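Local structure of alpha-pyrone synthesis polyketide synthase-like Pks18 (Mycobacterium tuberculosis, 1TED) at residues L256-I264 and E276-Y284. The protein probably makes tri- and tetraketide alpha-pyrones by extending medium- and long-chain aliphatic acyl-CoA starters with malonyl-CoA. Numbering follows the deposited sequence.
Sequences LLDNTEDGI and ELSENLPGY
The Tyr284 ring has the methyl of Thr260 on one face and the backbone O of nearby Asn280 over the other. Thr260 CG2 makes a CH-pi contact 3.6 Å from the ring centroid, 18° off the normal, while at the ring edge lie Gly263 CA and Asp262 OD1. Tyr284 OH donates to Asp262 OD1 (2.8 Å), which accepts through its syn lone pair, on the side of OD2; carboxylate and ring planes stand 64° apart. With chi1 at 75°, Asp262 CG sits between its backbone N and carbonyl carbon, which swings the carboxylate to the hydroxyl end of the ring. Thr260 itself closes a type I turn with Gly263, whose O accepts from Ser278 N (3.1 Å). The same oxygen receives a CA-H...O contact from the CA of Leu277, which itself forms an antiparallel, non-hydrogen-bonded pair with Ile264. Their side chains lie side by side, pointing the same way, Ile264 CG1 4.0 Å from Leu277 CD2. Ser278 OG turns back to accept from Asn280 N (2.9 Å), a capping bond before helix 281-299, and a water donates to both Asp262 O and Glu276 O. The contact thus ties the loop leaving strand 247-256 to the end of a beta hairpin and the first turn of the following helix, in the C-terminal half of a thiolase fold. Ile264 lies about 6 Å, side chain to side chain, from Cys175, the probable nucleophile. Gripped at its hydroxyl and flanked on both faces, the Tyr284 ring is probably limited in its rotation, and its donated proton probably helps stabilise Asp262 as a carboxylate.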
loop_
_atom_site.group_PDB
_atom_site.type_symbol
_atom_site.label_atom_id
_atom_site.label_comp_id
_atom_site.label_asym_id
_atom_site.label_seq_id
_atom_site.Cartn_x
_atom_site.Cartn_y
_atom_site.Cartn_z
ATOM N N LEU A 256 1.221 -7.290 -16.564
ATOM C CA LEU A 256 0.140 -8.132 -16.085
ATOM C C LEU A 256 0.088 -9.200 -17.171
ATOM O O LEU A 256 0.056 -8.861 -18.358
ATOM C CB LEU A 256 -1.177 -7.350 -16.069
ATOM C CG LEU A 256 -2.221 -7.585 -14.971
ATOM C CD1 LEU A 256 -3.589 -7.112 -15.491
ATOM C CD2 LEU A 256 -2.291 -9.049 -14.572
ATOM N N LEU A 257 0.105 -10.473 -16.788
ATOM C CA LEU A 257 0.050 -11.554 -17.780
ATOM C C LEU A 257 -1.380 -12.012 -18.012
ATOM O O LEU A 257 -2.075 -12.391 -17.070
ATOM C CB LEU A 257 0.873 -12.755 -17.326
ATOM C CG LEU A 257 2.349 -12.542 -17.031
ATOM C CD1 LEU A 257 2.922 -13.839 -16.486
ATOM C CD2 LEU A 257 3.081 -12.107 -18.291
ATOM N N ASP A 258 -1.803 -11.983 -19.271
ATOM C CA ASP A 258 -3.152 -12.383 -19.665
ATOM C C ASP A 258 -3.623 -13.726 -19.135
ATOM O O ASP A 258 -2.925 -14.730 -19.249
ATOM C CB ASP A 258 -3.252 -12.402 -21.187
ATOM C CG ASP A 258 -3.748 -11.098 -21.748
ATOM O OD1 ASP A 258 -4.954 -10.809 -21.576
ATOM O OD2 ASP A 258 -2.939 -10.361 -22.354
ATOM N N ASN A 259 -4.823 -13.733 -18.570
ATOM C CA ASN A 259 -5.433 -14.943 -18.032
ATOM C C ASN A 259 -4.547 -15.703 -17.060
ATOM O O ASN A 259 -4.278 -16.884 -17.252
ATOM C CB ASN A 259 -5.842 -15.882 -19.174
ATOM C CG ASN A 259 -6.671 -15.182 -20.234
ATOM O OD1 ASN A 259 -7.705 -14.569 -19.934
ATOM N ND2 ASN A 259 -6.223 -15.265 -21.488
ATOM N N THR A 260 -4.094 -15.030 -16.010
ATOM C CA THR A 260 -3.253 -15.684 -15.011
ATOM C C THR A 260 -3.670 -15.285 -13.600
ATOM O O THR A 260 -2.933 -15.506 -12.639
ATOM C CB THR A 260 -1.760 -15.329 -15.212
ATOM O OG1 THR A 260 -1.587 -13.912 -15.104
ATOM C CG2 THR A 260 -1.272 -15.802 -16.588
ATOM N N GLU A 261 -4.863 -14.710 -13.475
ATOM C CA GLU A 261 -5.362 -14.266 -12.175
ATOM C C GLU A 261 -5.266 -15.308 -11.073
ATOM O O GLU A 261 -5.015 -14.974 -9.917
ATOM C CB GLU A 261 -6.808 -13.794 -12.287
ATOM C CG GLU A 261 -6.957 -12.382 -12.815
ATOM C CD GLU A 261 -8.387 -11.862 -12.722
ATOM O OE1 GLU A 261 -9.235 -12.253 -13.558
ATOM O OE2 GLU A 261 -8.663 -11.067 -11.796
ATOM N N ASP A 262 -5.452 -16.571 -11.431
ATOM C CA ASP A 262 -5.418 -17.648 -10.450
ATOM C C ASP A 262 -4.010 -18.076 -10.093
ATOM O O ASP A 262 -3.828 -19.014 -9.318
ATOM C CB ASP A 262 -6.185 -18.860 -10.987
ATOM C CG ASP A 262 -5.409 -19.611 -12.060
ATOM O OD1 ASP A 262 -4.714 -18.963 -12.868
ATOM O OD2 ASP A 262 -5.501 -20.854 -12.099
ATOM N N GLY A 263 -3.020 -17.391 -10.652
ATOM C CA GLY A 263 -1.634 -17.753 -10.393
ATOM C C GLY A 263 -1.150 -17.587 -8.962
ATOM O O GLY A 263 -0.673 -18.548 -8.351
ATOM N N ILE A 264 -1.248 -16.366 -8.436
ATOM C CA ILE A 264 -0.822 -16.067 -7.069
ATOM C C ILE A 264 -1.985 -15.413 -6.336
ATOM O O ILE A 264 -2.342 -14.267 -6.618
ATOM C CB ILE A 264 0.400 -15.102 -7.050
ATOM C CG1 ILE A 264 1.590 -15.758 -7.750
ATOM C CG2 ILE A 264 0.755 -14.723 -5.601
ATOM C CD1 ILE A 264 2.769 -14.834 -7.995
ATOM N N GLU A 276 -2.248 -18.806 -1.994
ATOM C CA GLU A 276 -2.638 -19.983 -2.767
ATOM C C GLU A 276 -2.014 -19.890 -4.158
ATOM O O GLU A 276 -2.306 -18.962 -4.919
ATOM C CB GLU A 276 -4.168 -20.077 -2.873
ATOM C CG GLU A 276 -4.861 -20.223 -1.519
ATOM C CD GLU A 276 -6.330 -19.847 -1.571
ATOM O OE1 GLU A 276 -6.737 -19.189 -2.557
ATOM O OE2 GLU A 276 -7.074 -20.192 -0.625
ATOM N N LEU A 277 -1.145 -20.855 -4.464
ATOM C CA LEU A 277 -0.444 -20.921 -5.744
ATOM C C LEU A 277 -1.065 -21.960 -6.674
ATOM O O LEU A 277 -1.458 -23.049 -6.242
ATOM C CB LEU A 277 1.027 -21.255 -5.506
ATOM C CG LEU A 277 1.756 -20.286 -4.572
ATOM C CD1 LEU A 277 3.135 -20.817 -4.247
ATOM C CD2 LEU A 277 1.838 -18.916 -5.229
ATOM N N SER A 278 -1.151 -21.613 -7.951
ATOM C CA SER A 278 -1.723 -22.492 -8.958
ATOM C C SER A 278 -0.698 -23.479 -9.519
ATOM O O SER A 278 0.505 -23.195 -9.552
ATOM C CB SER A 278 -2.296 -21.652 -10.099
ATOM O OG SER A 278 -2.462 -22.430 -11.272
ATOM N N GLU A 279 -1.180 -24.641 -9.956
ATOM C CA GLU A 279 -0.304 -25.652 -10.537
ATOM C C GLU A 279 0.267 -25.064 -11.830
ATOM O O GLU A 279 1.370 -25.407 -12.250
ATOM C CB GLU A 279 -1.098 -26.936 -10.842
ATOM C CG GLU A 279 -1.733 -27.609 -9.616
ATOM C CD GLU A 279 -0.717 -28.299 -8.692
ATOM O OE1 GLU A 279 0.498 -27.985 -8.787
ATOM O OE2 GLU A 279 -1.144 -29.147 -7.866
ATOM N N ASN A 280 -0.497 -24.159 -12.438
ATOM C CA ASN A 280 -0.116 -23.486 -13.680
ATOM C C ASN A 280 0.889 -22.330 -13.520
ATOM O O ASN A 280 1.337 -21.777 -14.528
ATOM C CB ASN A 280 -1.356 -22.914 -14.376
ATOM C CG ASN A 280 -2.363 -23.976 -14.776
ATOM O OD1 ASN A 280 -3.505 -23.655 -15.112
ATOM N ND2 ASN A 280 -1.950 -25.242 -14.755
ATOM N N LEU A 281 1.238 -21.957 -12.286
ATOM C CA LEU A 281 2.167 -20.836 -12.068
ATOM C C LEU A 281 3.468 -20.961 -12.846
ATOM O O LEU A 281 3.862 -20.032 -13.548
ATOM C CB LEU A 281 2.519 -20.664 -10.580
ATOM C CG LEU A 281 2.778 -19.246 -10.035
ATOM C CD1 LEU A 281 3.670 -19.328 -8.804
ATOM C CD2 LEU A 281 3.420 -18.360 -11.074
ATOM N N PRO A 282 4.168 -22.102 -12.716
ATOM C CA PRO A 282 5.426 -22.237 -13.461
ATOM C C PRO A 282 5.251 -22.078 -14.974
ATOM O O PRO A 282 6.143 -21.599 -15.660
ATOM C CB PRO A 282 5.946 -23.619 -13.042
ATOM C CG PRO A 282 4.724 -24.334 -12.549
ATOM C CD PRO A 282 3.926 -23.273 -11.860
ATOM N N GLY A 283 4.091 -22.468 -15.484
ATOM C CA GLY A 283 3.830 -22.308 -16.900
ATOM C C GLY A 283 3.618 -20.832 -17.236
ATOM O O GLY A 283 3.934 -20.395 -18.338
ATOM N N TYR A 284 3.078 -20.061 -16.292
ATOM C CA TYR A 284 2.852 -18.630 -16.526
ATOM C C TYR A 284 4.194 -17.908 -16.514
ATOM O O TYR A 284 4.419 -16.964 -17.271
ATOM C CB TYR A 284 1.954 -18.019 -15.438
ATOM C CG TYR A 284 0.574 -18.619 -15.323
ATOM C CD1 TYR A 284 -0.118 -19.062 -16.452
ATOM C CD2 TYR A 284 -0.071 -18.678 -14.091
ATOM C CE1 TYR A 284 -1.421 -19.544 -16.357
ATOM C CE2 TYR A 284 -1.375 -19.153 -13.983
ATOM C CZ TYR A 284 -2.047 -19.582 -15.120
ATOM O OH TYR A 284 -3.348 -20.024 -15.008
HETATM O O HOH W 1 -4.214 -19.959 -6.729
#